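Local coordinates for protein Maltose/maltodextrin transport permease homologue (Bdellovibrio bacteriovorus HD100, PDB 6FFL) that binds maltotriose and probably other maltodextrins, as the solute-binding domain fused to the membrane subunit of an ABC sugar transporter, at residues Asn92-Ala97 and Asp110-His115; Ala97-Asp102 and Met341-Glu346; Pro172-Ala177 and Pro254-Thr259; Phe248-Ile253 and Leu328-Asp333; Ser264-Thr269 and Val337-Pro342. All coordinates share one frame; numbering follows the deposited sequence. Where two conformers were deposited one is given.

Interaction 5, the parallel pairing of Ser264-Thr269 with Val337-Pro342, is the most central. Interactions 1 and 2 have their centres about 11 and 12 Å from it, interactions 4 and 3 about 14 and 15 Å. Interactions 1 and 2 share Ala97; 2 and 5 share Met341 and Pro342 and reach the same seven-stranded sheet. Interaction 4 belongs to the four-stranded sheet, and segment Pro254-Thr259 of interaction 3 continues from Phe248-Ile253. Interaction 1 closes before 3, 4 and 5 open. Asp110-His115 and the chain from strand 248-251 to strand 266-274 pass from one sheet to the other, and Val337-Pro342 follows helix 328-335 into the large sheet, consistent with the hinge of a two-lobed solute-binding protein.

Interaction 1 of 5, residues Asn92-Ala97 and Asp110-His115; sequences NFDPLA and DAVGNH. With GLC (alpha-D-glucopyranose), chain B.
An Asx turn at Asp94, running into the short 3-10 segment 95-97, packs on Val112 just before the chain turns toward the sugar. Val112 uses both methyls. With CG1 anti to the backbone N (chi1 168°) and CG2 anti to the carbonyl carbon, both branches face 92-97: Val112 CG2 lies 3.7 Å from Asp94 CB and 3.9 Å from Ala97 CB. Val112 CG1 meets the end of Leu96, 4.0 Å from its CD1, and these two side chains cross at about a right angle.

The Asp94 carboxylate also lies across the valine, with Asp94 OD2 3.7 Å from Val112 CG2, but its polar work is done elsewhere. Asp94 OD1 accepts from Leu96 N at 2.9 Å, the donor standing above the carboxylate plane, while OD2 forms a salt bridge with Arg317. One oxygen therefore shapes the turn and the other ties it to a neighbouring part of the fold.

Two residues past Val112, Asn114 belongs to the ligand pocket. Glucose O2 donates to Asn114 OD1 at a short 2.5 Å, and Asn114 ND2 donates to glucose O3 at 3.0 Å, almost perfectly straight at 178°. The amide thus reads two adjacent hydroxyls, accepting from one and donating to the other, which fixes its rotation; Lys270 NZ, bonded to the same OD1, would probably polarise that oxygen further.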
# COMPACT_ATOMS: atom_id res chain seq x y z
N ASN A 92 22.72 -4.37 -1.55
CA ASN A 92 22.67 -4.00 -0.14
C ASN A 92 21.26 -3.88 0.39
O ASN A 92 21.07 -3.60 1.58
CB ASN A 92 23.42 -2.68 0.10
CG ASN A 92 24.90 -2.77 -0.21
OD1 ASN A 92 25.50 -1.79 -0.66
ND2 ASN A 92 25.48 -3.95 -0.00
N PHE A 93 20.25 -4.07 -0.47
CA PHE A 93 18.86 -3.90 -0.10
C PHE A 93 18.08 -5.18 -0.36
O PHE A 93 18.40 -5.95 -1.27
CB PHE A 93 18.23 -2.73 -0.90
CG PHE A 93 18.96 -1.42 -0.72
CD1 PHE A 93 18.59 -0.53 0.28
CD2 PHE A 93 20.04 -1.10 -1.52
CE1 PHE A 93 19.28 0.67 0.45
CE2 PHE A 93 20.72 0.10 -1.36
CZ PHE A 93 20.35 0.98 -0.37
N ASP A 94 17.06 -5.41 0.48
CA ASP A 94 16.04 -6.40 0.21
C ASP A 94 15.56 -6.27 -1.23
O ASP A 94 15.18 -5.17 -1.65
CB ASP A 94 14.87 -6.16 1.17
CG ASP A 94 13.83 -7.28 1.17
OD1 ASP A 94 13.61 -7.94 0.13
OD2 ASP A 94 13.20 -7.49 2.23
N PRO A 95 15.56 -7.35 -2.03
CA PRO A 95 15.07 -7.23 -3.42
C PRO A 95 13.65 -6.72 -3.53
O PRO A 95 13.30 -6.15 -4.57
CB PRO A 95 15.20 -8.66 -3.96
CG PRO A 95 16.26 -9.29 -3.09
CD PRO A 95 16.06 -8.70 -1.73
N LEU A 96 12.81 -6.91 -2.51
CA LEU A 96 11.46 -6.35 -2.55
C LEU A 96 11.46 -4.83 -2.63
O LEU A 96 10.47 -4.25 -3.09
CB LEU A 96 10.67 -6.79 -1.31
CG LEU A 96 10.19 -8.24 -1.32
CD1 LEU A 96 9.71 -8.62 0.08
CD2 LEU A 96 9.07 -8.44 -2.35
N ALA A 97 12.53 -4.19 -2.19
CA ALA A 97 12.63 -2.74 -2.27
C ALA A 97 13.15 -2.25 -3.60
O ALA A 97 13.18 -1.04 -3.82
CB ALA A 97 13.54 -2.21 -1.16
N ASP A 110 12.81 2.85 0.50
CA ASP A 110 13.47 3.05 1.78
C ASP A 110 12.99 2.09 2.85
O ASP A 110 13.57 2.05 3.94
CB ASP A 110 13.29 4.51 2.25
CG ASP A 110 11.83 4.98 2.21
OD1 ASP A 110 10.99 4.37 1.51
OD2 ASP A 110 11.53 5.98 2.90
N ALA A 111 11.95 1.31 2.56
CA ALA A 111 11.42 0.35 3.52
C ALA A 111 10.86 -0.83 2.75
O ALA A 111 10.80 -0.83 1.52
CB ALA A 111 10.34 0.99 4.42
N VAL A 112 10.47 -1.86 3.48
CA VAL A 112 9.81 -3.01 2.88
C VAL A 112 8.54 -3.27 3.67
O VAL A 112 8.52 -3.19 4.90
CB VAL A 112 10.73 -4.25 2.86
CG1 VAL A 112 9.97 -5.52 2.52
CG2 VAL A 112 11.88 -4.04 1.85
N GLY A 113 7.45 -3.54 2.95
CA GLY A 113 6.19 -3.81 3.62
C GLY A 113 5.05 -3.46 2.69
O GLY A 113 4.80 -4.18 1.72
N ASN A 114 4.37 -2.35 2.96
CA ASN A 114 3.22 -1.92 2.18
C ASN A 114 2.08 -2.93 2.24
O ASN A 114 1.25 -3.00 1.33
CB ASN A 114 3.62 -1.64 0.72
CG ASN A 114 2.66 -0.69 0.04
OD1 ASN A 114 2.35 0.36 0.58
ND2 ASN A 114 2.18 -1.08 -1.14
N HIS A 115 2.04 -3.73 3.30
CA HIS A 115 1.16 -4.88 3.40
C HIS A 115 -0.01 -4.59 4.33
O HIS A 115 0.14 -3.90 5.34
CB HIS A 115 1.93 -6.11 3.90
CG HIS A 115 2.70 -5.87 5.17
ND1 HIS A 115 3.66 -4.88 5.30
CD2 HIS A 115 2.66 -6.50 6.37
CE1 HIS A 115 4.18 -4.92 6.51
NE2 HIS A 115 3.58 -5.90 7.19
C1 GLC B . -1.64 2.37 0.10
C2 GLC B . -0.56 1.57 -0.61
C3 GLC B . -0.71 1.60 -2.13
C4 GLC B . -2.13 1.18 -2.47
C5 GLC B . -3.11 2.11 -1.76
C6 GLC B . -4.56 1.73 -2.08
O2 GLC B . 0.72 2.11 -0.22
O3 GLC B . 0.23 0.66 -2.70
O4 GLC B . -2.34 1.29 -3.87
O5 GLC B . -2.92 1.97 -0.35
O6 GLC B . -5.45 2.81 -1.71

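Interaction 2 of 5, residues Ala97-Asp102 and Met341-Glu346; sequences AAPVYD and MPVTPE
Tyr101 lies across Pro345 at about a right angle, its hydroxyl end against Pro345 CD. Tyr101 OH comes within 3.3 Å of Pro345 CD, and Tyr101 CZ within 3.7 Å of the same carbon. CG of the tyrosine is anti to the backbone N (chi1 174°), which carries the ring out past Thr344 to reach the proline. On the way Tyr101 CE1 passes 4.1 Å from Thr344 CG2. Thr344 and Pro345 both approach the ring at a slant, and Asp102 CB sits against one face, near the ring's border.

Val343 fills the inner end of the contact. Its chi1 of -54° puts CG2 in the crowded position between backbone N and carbonyl carbon, and from there CG2 reaches Tyr101 CB at 4.2 Å. The other methyl, Val343 CG1, meets Pro99 CB at 4.0 Å, these two side chains again crossing at about a right angle. No hydrogen bond joins the two segments, so the fit is van der Waals contact of methyls, ring carbons, prolines and the tyrosine hydroxyl. The hydroxyl of Thr344 is engaged elsewhere, with Gly183 O.

Two residues before Val343 is Met341, which touches a glucose of the bound glycan. Strand 100-101 pairs antiparallel with strand 104-109, where Val100 and Ala98 rest on His105. Helix 69-74 supplies Val69, Ala73 and Thr74 beside the Tyr101 ring, Thr74 also touching Pro345, and helix 346-362 starts where the proline segment ends.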
# COMPACT_ATOMS: atom_id res chain seq x y z
N ALA A 97 12.53 -4.19 -2.19
CA ALA A 97 12.63 -2.74 -2.27
C ALA A 97 13.15 -2.25 -3.60
O ALA A 97 13.18 -1.04 -3.82
CB ALA A 97 13.54 -2.21 -1.16
N ALA A 98 13.58 -3.15 -4.48
CA ALA A 98 14.09 -2.76 -5.80
C ALA A 98 13.59 -3.75 -6.84
O ALA A 98 14.37 -4.49 -7.44
CB ALA A 98 15.61 -2.70 -5.79
N PRO A 99 12.27 -3.79 -7.08
CA PRO A 99 11.72 -4.77 -8.02
C PRO A 99 12.25 -4.52 -9.43
O PRO A 99 12.35 -3.37 -9.87
CB PRO A 99 10.21 -4.53 -7.95
CG PRO A 99 10.06 -3.12 -7.48
CD PRO A 99 11.23 -2.89 -6.54
N VAL A 100 12.58 -5.60 -10.12
CA VAL A 100 13.14 -5.54 -11.47
C VAL A 100 12.00 -5.56 -12.48
O VAL A 100 11.01 -6.27 -12.32
CB VAL A 100 14.11 -6.72 -11.71
CG1 VAL A 100 14.57 -6.78 -13.17
CG2 VAL A 100 15.32 -6.60 -10.78
N TYR A 101 12.15 -4.76 -13.53
CA TYR A 101 11.20 -4.76 -14.63
C TYR A 101 11.98 -4.58 -15.91
O TYR A 101 12.81 -3.68 -16.01
CB TYR A 101 10.15 -3.64 -14.48
CG TYR A 101 9.26 -3.57 -15.70
CD1 TYR A 101 8.34 -4.57 -15.96
CD2 TYR A 101 9.38 -2.53 -16.62
CE1 TYR A 101 7.54 -4.54 -17.09
CE2 TYR A 101 8.58 -2.49 -17.76
CZ TYR A 101 7.66 -3.51 -17.98
OH TYR A 101 6.86 -3.49 -19.09
N ASP A 102 11.73 -5.45 -16.89
CA ASP A 102 12.44 -5.39 -18.17
C ASP A 102 13.95 -5.44 -17.94
O ASP A 102 14.72 -4.77 -18.63
CB ASP A 102 12.04 -4.12 -18.94
CG ASP A 102 12.37 -4.19 -20.42
OD1 ASP A 102 12.58 -5.30 -20.95
OD2 ASP A 102 12.44 -3.11 -21.05
N MET A 341 4.26 -7.79 -4.64
CA MET A 341 3.52 -6.85 -5.47
C MET A 341 3.96 -6.99 -6.93
O MET A 341 5.16 -6.88 -7.21
CB MET A 341 3.77 -5.42 -4.99
CG MET A 341 3.11 -4.35 -5.84
SD MET A 341 1.31 -4.36 -5.57
CE MET A 341 1.00 -2.67 -5.09
N PRO A 342 3.06 -7.26 -7.86
CA PRO A 342 3.45 -7.26 -9.28
C PRO A 342 3.60 -5.83 -9.78
O PRO A 342 2.93 -4.92 -9.30
CB PRO A 342 2.30 -8.00 -9.97
CG PRO A 342 1.10 -7.74 -9.10
CD PRO A 342 1.64 -7.62 -7.67
N VAL A 343 4.51 -5.63 -10.74
CA VAL A 343 4.84 -4.28 -11.19
C VAL A 343 4.70 -4.10 -12.69
O VAL A 343 4.94 -3.00 -13.19
CB VAL A 343 6.25 -3.84 -10.74
CG1 VAL A 343 6.41 -3.98 -9.21
CG2 VAL A 343 7.35 -4.62 -11.49
N THR A 344 4.31 -5.13 -13.43
CA THR A 344 4.15 -4.97 -14.88
C THR A 344 3.01 -4.00 -15.18
O THR A 344 2.09 -3.83 -14.36
CB THR A 344 3.86 -6.32 -15.53
OG1 THR A 344 2.67 -6.86 -14.95
CG2 THR A 344 5.01 -7.28 -15.31
N PRO A 345 3.02 -3.34 -16.34
CA PRO A 345 1.97 -2.35 -16.61
C PRO A 345 0.58 -2.97 -16.69
O PRO A 345 -0.41 -2.28 -16.45
CB PRO A 345 2.40 -1.72 -17.95
CG PRO A 345 3.35 -2.69 -18.55
CD PRO A 345 4.03 -3.39 -17.42
N GLU A 346 0.50 -4.27 -16.99
CA GLU A 346 -0.79 -4.95 -17.05
C GLU A 346 -1.53 -4.85 -15.71
O GLU A 346 -2.76 -4.86 -15.69
CB GLU A 346 -0.59 -6.41 -17.44
CG GLU A 346 -0.25 -6.63 -18.92
CD GLU A 346 1.23 -6.44 -19.29
OE1 GLU A 346 2.04 -6.06 -18.43
OE2 GLU A 346 1.57 -6.68 -20.46

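Interaction 3 of 5, residues Pro172-Ala177 and Pro254-Thr259; sequences PAFGEA and PMISET
The Phe174 ring meets two methyl groups from the facing loop, both coming at a slant. Ile256 CG2 is 3.7 Å from Phe174 CE1 and also touches CZ, while Thr259 CG2 stands 4.1 Å from Phe174 CD1. The ring crosses both side chains at about a right angle. Around it helix 191-205 contributes Ala192, Asp195 and Thr196.

Ile256 divides its branches between two residues. Chi1 of -56° puts CG1 beside the backbone N and CG2 anti to it; CG2 goes to the phenyl ring and CG1 to Ala173, Ile256 CG1 lying 3.8 Å from Ala173 CB.

The polar link is a single strong bond: Thr259 OG1 donates to Ala173 O at 2.7 Å, with a C=O...donor angle of 152° and the donor tilted 22° from the carbonyl plane. Thr259 is positioned by its own turn, in which Thr259 N bonds to Ile256 O at 3.2 Å, a beta turn spanning Ile256 to Thr259.

Just beyond Ala173 the chain leaves helix 170-173 through Gly175, whose positive phi, at backbone angles where a CB would strike the preceding carbonyl oxygen, calls for glycine. What results is a helix C-terminal end where a loop hydroxyl donates to the carbonyl oxygen of Ala173, and the loop between strands 248-251 and 266-274 is thereby fastened to that end.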
# COMPACT_ATOMS: atom_id res chain seq x y z
N PRO A 172 -6.93 -14.79 -3.55
CA PRO A 172 -6.30 -16.11 -3.54
C PRO A 172 -6.80 -17.01 -2.42
O PRO A 172 -6.69 -18.24 -2.55
CB PRO A 172 -4.81 -15.80 -3.38
CG PRO A 172 -4.76 -14.43 -2.75
CD PRO A 172 -5.94 -13.71 -3.34
N ALA A 173 -7.34 -16.46 -1.33
CA ALA A 173 -7.89 -17.32 -0.29
C ALA A 173 -9.16 -18.01 -0.75
O ALA A 173 -9.54 -19.05 -0.19
CB ALA A 173 -8.16 -16.50 0.98
N PHE A 174 -9.83 -17.47 -1.77
CA PHE A 174 -11.01 -18.11 -2.34
C PHE A 174 -10.69 -18.90 -3.60
O PHE A 174 -11.60 -19.46 -4.21
CB PHE A 174 -12.09 -17.06 -2.65
CG PHE A 174 -12.82 -16.56 -1.43
CD1 PHE A 174 -13.71 -17.38 -0.76
CD2 PHE A 174 -12.61 -15.28 -0.96
CE1 PHE A 174 -14.39 -16.93 0.36
CE2 PHE A 174 -13.27 -14.81 0.17
CZ PHE A 174 -14.17 -15.64 0.82
N GLY A 175 -9.42 -18.97 -3.99
CA GLY A 175 -9.04 -19.69 -5.19
C GLY A 175 -7.89 -19.04 -5.94
O GLY A 175 -6.82 -18.79 -5.38
N GLU A 176 -8.10 -18.75 -7.22
CA GLU A 176 -7.00 -18.34 -8.08
C GLU A 176 -6.53 -16.93 -7.77
O GLU A 176 -7.31 -16.05 -7.41
CB GLU A 176 -7.43 -18.43 -9.54
CG GLU A 176 -7.79 -19.83 -10.03
CD GLU A 176 -8.77 -19.81 -11.18
OE1 GLU A 176 -10.00 -19.80 -10.93
OE2 GLU A 176 -8.30 -19.80 -12.34
N ALA A 177 -5.22 -16.70 -7.94
CA ALA A 177 -4.65 -15.36 -7.91
C ALA A 177 -5.27 -14.51 -9.02
O ALA A 177 -5.79 -15.02 -10.01
CB ALA A 177 -3.13 -15.41 -8.07
N PRO A 254 -7.78 -12.58 9.00
CA PRO A 254 -8.10 -13.95 9.43
C PRO A 254 -8.31 -14.91 8.27
O PRO A 254 -8.83 -14.55 7.21
CB PRO A 254 -9.38 -13.76 10.25
CG PRO A 254 -9.26 -12.39 10.80
CD PRO A 254 -8.60 -11.57 9.70
N MET A 255 -7.92 -16.16 8.51
CA MET A 255 -8.10 -17.23 7.54
C MET A 255 -9.57 -17.40 7.19
O MET A 255 -10.45 -17.33 8.04
CB MET A 255 -7.52 -18.53 8.12
CG MET A 255 -7.88 -19.83 7.41
SD MET A 255 -7.33 -21.28 8.36
CE MET A 255 -5.56 -21.11 8.18
N ILE A 256 -9.85 -17.62 5.90
CA ILE A 256 -11.23 -17.86 5.50
C ILE A 256 -11.64 -19.25 5.96
O ILE A 256 -11.05 -20.26 5.56
CB ILE A 256 -11.39 -17.72 3.98
CG1 ILE A 256 -10.91 -16.32 3.56
CG2 ILE A 256 -12.82 -18.06 3.54
CD1 ILE A 256 -11.72 -15.20 4.22
N SER A 257 -12.68 -19.31 6.81
CA SER A 257 -13.07 -20.58 7.41
C SER A 257 -13.43 -21.62 6.36
O SER A 257 -13.09 -22.80 6.50
CB SER A 257 -14.25 -20.37 8.37
OG SER A 257 -13.80 -19.78 9.57
N GLU A 258 -14.13 -21.21 5.30
CA GLU A 258 -14.63 -22.15 4.30
C GLU A 258 -13.52 -22.78 3.46
O GLU A 258 -13.72 -23.86 2.90
CB GLU A 258 -15.62 -21.44 3.36
CG GLU A 258 -17.00 -21.21 3.96
CD GLU A 258 -17.08 -20.03 4.95
OE1 GLU A 258 -16.12 -19.23 5.06
OE2 GLU A 258 -18.14 -19.90 5.61
N THR A 259 -12.36 -22.13 3.36
CA THR A 259 -11.30 -22.59 2.47
C THR A 259 -10.03 -22.99 3.19
O THR A 259 -9.19 -23.67 2.59
CB THR A 259 -10.96 -21.50 1.43
OG1 THR A 259 -10.18 -20.48 2.06
CG2 THR A 259 -12.24 -20.87 0.85

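Interaction 4 of 5, residues Phe248-Ile253 and Leu328-Asp333; sequences FGIARI and LKISAD
Arg252 reaches from just beyond strand 248-251 to Asp333 of helix 328-335. From CB the chain leaves with CG anti to the carbonyl carbon (chi1 -67°) and then runs fully extended to NE. CG and CD pass alongside the Asp333 carboxylate. At the tip the guanidinium grips the helix backbone side-on, two nitrogens to one oxygen: Arg252 NE donates to Asp333 O at 3.0 Å and Arg252 NH2 donates to Asp333 O also at 3.0 Å. Both come from the same face of the carbonyl plane, and the oxygen stays close to the plane of the guanidinium.

Arg252 NH2 adds a salt bridge to Asp333 OD1 at 2.9 Å, the carboxylate plane only 2° from that of the guanidinium. Asp333 has a second conformer, so this bridge is less certain than the backbone grip. NH2 has a further salt bridge to Glu336, and Trp262 makes a cation-pi contact. Together these partners would probably hold the guanidinium in its orientation.

Deeper in, Ile250 and Ile330 lie alongside each other, pointing opposite ways, Ile250 CG1 lying 3.8 Å from Ile330 CG2. That methyl also rests 3.6 Å from Ile250 O, and Ile250 CD1 reaches Ser331 N at 4.0 Å.

The axes of strand 248-251 and helix segment 328-333 come within 8.2 Å, their directions 29° apart. The strand is one of the two edge strands of its four-stranded sheet, antiparallel to strand 116-121, and Trp238 of helix 238-243 touches both Ile250 and Ser331, whose hydroxyl bonds to His115.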
# COMPACT_ATOMS: atom_id res chain seq x y z
N PHE A 248 -2.98 -0.50 19.97
CA PHE A 248 -3.42 -1.48 18.99
C PHE A 248 -2.46 -2.67 18.92
O PHE A 248 -1.26 -2.55 19.21
CB PHE A 248 -3.57 -0.86 17.59
CG PHE A 248 -2.26 -0.40 16.97
CD1 PHE A 248 -1.77 0.88 17.20
CD2 PHE A 248 -1.56 -1.24 16.12
CE1 PHE A 248 -0.59 1.30 16.60
CE2 PHE A 248 -0.38 -0.83 15.52
CZ PHE A 248 0.11 0.45 15.76
N GLY A 249 -3.02 -3.82 18.55
CA GLY A 249 -2.25 -4.97 18.14
C GLY A 249 -2.44 -5.20 16.65
O GLY A 249 -3.29 -4.58 16.01
N ILE A 250 -1.63 -6.10 16.10
CA ILE A 250 -1.72 -6.44 14.68
C ILE A 250 -1.76 -7.96 14.54
O ILE A 250 -1.30 -8.69 15.43
CB ILE A 250 -0.56 -5.85 13.84
CG1 ILE A 250 0.80 -6.43 14.25
CG2 ILE A 250 -0.54 -4.32 13.91
CD1 ILE A 250 1.93 -6.02 13.27
N ALA A 251 -2.34 -8.43 13.44
CA ALA A 251 -2.49 -9.86 13.20
C ALA A 251 -2.71 -10.08 11.71
O ALA A 251 -3.04 -9.15 10.97
CB ALA A 251 -3.66 -10.45 13.99
N ARG A 252 -2.55 -11.33 11.28
CA ARG A 252 -2.97 -11.68 9.93
C ARG A 252 -4.44 -11.35 9.71
O ARG A 252 -5.27 -11.53 10.62
CB ARG A 252 -2.75 -13.18 9.69
CG ARG A 252 -1.30 -13.60 9.67
CD ARG A 252 -1.16 -15.09 9.42
NE ARG A 252 0.24 -15.45 9.27
CZ ARG A 252 0.68 -16.68 9.04
NH1 ARG A 252 -0.18 -17.68 8.92
NH2 ARG A 252 1.99 -16.91 8.92
N ILE A 253 -4.79 -10.90 8.50
CA ILE A 253 -6.20 -10.90 8.11
C ILE A 253 -6.67 -12.34 8.30
O ILE A 253 -6.00 -13.27 7.83
CB ILE A 253 -6.41 -10.41 6.67
CG1 ILE A 253 -5.99 -8.94 6.54
CG2 ILE A 253 -7.86 -10.58 6.24
CD1 ILE A 253 -5.84 -8.48 5.07
N LEU A 328 7.58 -5.87 14.70
CA LEU A 328 8.18 -6.37 13.46
C LEU A 328 8.17 -7.90 13.40
O LEU A 328 8.07 -8.46 12.31
CB LEU A 328 9.58 -5.77 13.27
CG LEU A 328 9.65 -4.25 12.95
CD1 LEU A 328 11.08 -3.80 12.75
CD2 LEU A 328 8.79 -3.75 11.74
N LYS A 329 8.17 -8.59 14.54
CA LYS A 329 8.10 -10.05 14.49
C LYS A 329 6.75 -10.55 13.98
O LYS A 329 6.69 -11.42 13.11
CB LYS A 329 8.44 -10.64 15.86
CG LYS A 329 8.97 -12.08 15.82
CD LYS A 329 10.18 -12.25 14.87
CE LYS A 329 11.15 -11.05 14.84
NZ LYS A 329 11.86 -10.96 13.53
N ILE A 330 5.65 -9.99 14.50
CA ILE A 330 4.33 -10.36 13.97
C ILE A 330 4.18 -9.87 12.54
O ILE A 330 3.58 -10.55 11.70
CB ILE A 330 3.21 -9.82 14.88
CG1 ILE A 330 3.29 -10.47 16.26
CG2 ILE A 330 1.84 -10.08 14.26
CD1 ILE A 330 2.12 -10.13 17.18
N SER A 331 4.72 -8.70 12.23
CA SER A 331 4.66 -8.20 10.86
C SER A 331 5.35 -9.17 9.90
O SER A 331 4.88 -9.38 8.78
CB SER A 331 5.30 -6.82 10.79
OG SER A 331 5.23 -6.31 9.48
N ALA A 332 6.47 -9.76 10.33
CA ALA A 332 7.14 -10.75 9.48
C ALA A 332 6.26 -11.98 9.29
O ALA A 332 6.20 -12.56 8.20
CB ALA A 332 8.50 -11.12 10.05
N ASP A 333 5.55 -12.39 10.35
CA ASP A 333 4.63 -13.51 10.23
C ASP A 333 3.44 -13.19 9.33
O ASP A 333 2.89 -14.08 8.68
CB ASP A 333 4.14 -13.93 11.62
CG ASP A 333 3.08 -15.00 11.57
OD1 ASP A 333 3.44 -16.18 11.38
OD2 ASP A 333 1.89 -14.66 11.71

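Interaction 5 of 5, residues Ser264-Thr269 and Val337-Pro342; sequences SPLVGT and VGTPMP
Chi1 of -172° at Ser264 sets OG anti to the backbone N and aims it at Val337 O, while Thr339, at 71°, holds OG1 between its own N and carbonyl carbon and turns CG2 toward that serine. They meet just ahead of a parallel beta pairing: Leu266 lies beside Thr339 and Val267 beside Pro340, joining strand 339-340 to strand 266-274 of the large mixed sheet.

Three backbone bonds run between the strands. Thr339 N gives to Pro265 O at 3.0 Å, Val267 N to Thr339 O at 2.9 Å, and Met341 N to Val267 O at 2.8 Å, so the chains alternate as donor in the usual parallel pattern. CA-H...O contacts from Leu266 CA to Thr339 O and from Pro340 CA to Val267 O add to these acceptors.

Leu266 and Thr339 point to one face of the sheet, where their side chains cross obliquely, Leu266 CD2 lying 3.5 Å from Thr339 OG1. The other leucine methyl, Leu266 CD1, touches Met341 SD at 4.1 Å; Met341, bent at chi2 and chi3, also touches the bound glucose, which places this pairing beside the sugar pocket.

A water bridges the strands, donating to Ser264 O and bonded to Thr339 OG1. Ser264 OG gives its hydrogen to Val337 O at 2.7 Å, in the carbonyl plane and on a lone pair.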
# COMPACT_ATOMS: atom_id res chain seq x y z
N SER A 264 -3.94 -13.20 1.41
CA SER A 264 -2.54 -12.99 1.10
C SER A 264 -2.29 -11.52 0.80
O SER A 264 -2.62 -11.05 -0.30
CB SER A 264 -2.13 -13.87 -0.09
OG SER A 264 -0.73 -13.83 -0.29
N PRO A 265 -1.72 -10.75 1.72
CA PRO A 265 -1.43 -9.35 1.43
C PRO A 265 -0.37 -9.24 0.34
O PRO A 265 0.46 -10.12 0.17
CB PRO A 265 -0.90 -8.81 2.77
CG PRO A 265 -0.34 -9.99 3.46
CD PRO A 265 -1.16 -11.18 3.02
N LEU A 266 -0.44 -8.15 -0.42
CA LEU A 266 0.62 -7.85 -1.38
C LEU A 266 1.77 -7.17 -0.65
O LEU A 266 1.57 -6.16 0.02
CB LEU A 266 0.09 -6.97 -2.50
CG LEU A 266 -0.91 -7.74 -3.38
CD1 LEU A 266 -1.71 -6.79 -4.25
CD2 LEU A 266 -0.18 -8.78 -4.24
N VAL A 267 2.97 -7.72 -0.79
CA VAL A 267 4.14 -7.25 -0.06
C VAL A 267 5.07 -6.59 -1.06
O VAL A 267 5.30 -7.13 -2.15
CB VAL A 267 4.84 -8.40 0.69
CG1 VAL A 267 6.09 -7.90 1.41
CG2 VAL A 267 3.86 -9.03 1.69
N GLY A 268 5.59 -5.42 -0.70
CA GLY A 268 6.47 -4.74 -1.63
C GLY A 268 7.16 -3.55 -1.02
O GLY A 268 7.69 -3.63 0.08
N THR A 269 7.15 -2.42 -1.73
CA THR A 269 7.82 -1.23 -1.24
C THR A 269 7.11 -0.00 -1.79
O THR A 269 6.24 -0.08 -2.66
CB THR A 269 9.31 -1.23 -1.64
OG1 THR A 269 10.02 -0.24 -0.87
CG2 THR A 269 9.49 -0.92 -3.13
N VAL A 337 2.78 -15.04 4.64
CA VAL A 337 1.74 -15.58 3.77
C VAL A 337 1.34 -14.60 2.69
O VAL A 337 0.31 -14.79 2.03
CB VAL A 337 0.51 -16.05 4.57
CG1 VAL A 337 0.89 -17.23 5.48
CG2 VAL A 337 -0.08 -14.92 5.39
N GLY A 338 2.13 -13.55 2.47
CA GLY A 338 1.85 -12.59 1.42
C GLY A 338 2.42 -13.06 0.09
O GLY A 338 3.06 -14.10 -0.03
N THR A 339 2.16 -12.26 -0.95
CA THR A 339 2.81 -12.49 -2.23
C THR A 339 3.37 -11.17 -2.74
O THR A 339 2.87 -10.10 -2.39
CB THR A 339 1.85 -13.08 -3.28
OG1 THR A 339 0.90 -12.09 -3.69
CG2 THR A 339 1.10 -14.30 -2.75
N PRO A 340 4.42 -11.21 -3.56
CA PRO A 340 5.08 -9.95 -3.96
C PRO A 340 4.18 -9.10 -4.84
O PRO A 340 3.47 -9.61 -5.70
CB PRO A 340 6.32 -10.43 -4.74
CG PRO A 340 6.51 -11.86 -4.34
CD PRO A 340 5.15 -12.39 -4.04
N MET A 341 4.26 -7.79 -4.64
CA MET A 341 3.52 -6.85 -5.47
C MET A 341 3.96 -6.99 -6.93
O MET A 341 5.16 -6.88 -7.21
CB MET A 341 3.77 -5.42 -4.99
CG MET A 341 3.11 -4.35 -5.84
SD MET A 341 1.31 -4.36 -5.57
CE MET A 341 1.00 -2.67 -5.09
N PRO A 342 3.06 -7.26 -7.86
CA PRO A 342 3.45 -7.26 -9.28
C PRO A 342 3.60 -5.83 -9.78
O PRO A 342 2.93 -4.92 -9.30
CB PRO A 342 2.30 -8.00 -9.97
CG PRO A 342 1.10 -7.74 -9.10
CD PRO A 342 1.64 -7.62 -7.67
O HOH W 1 -1.73 -11.74 -2.79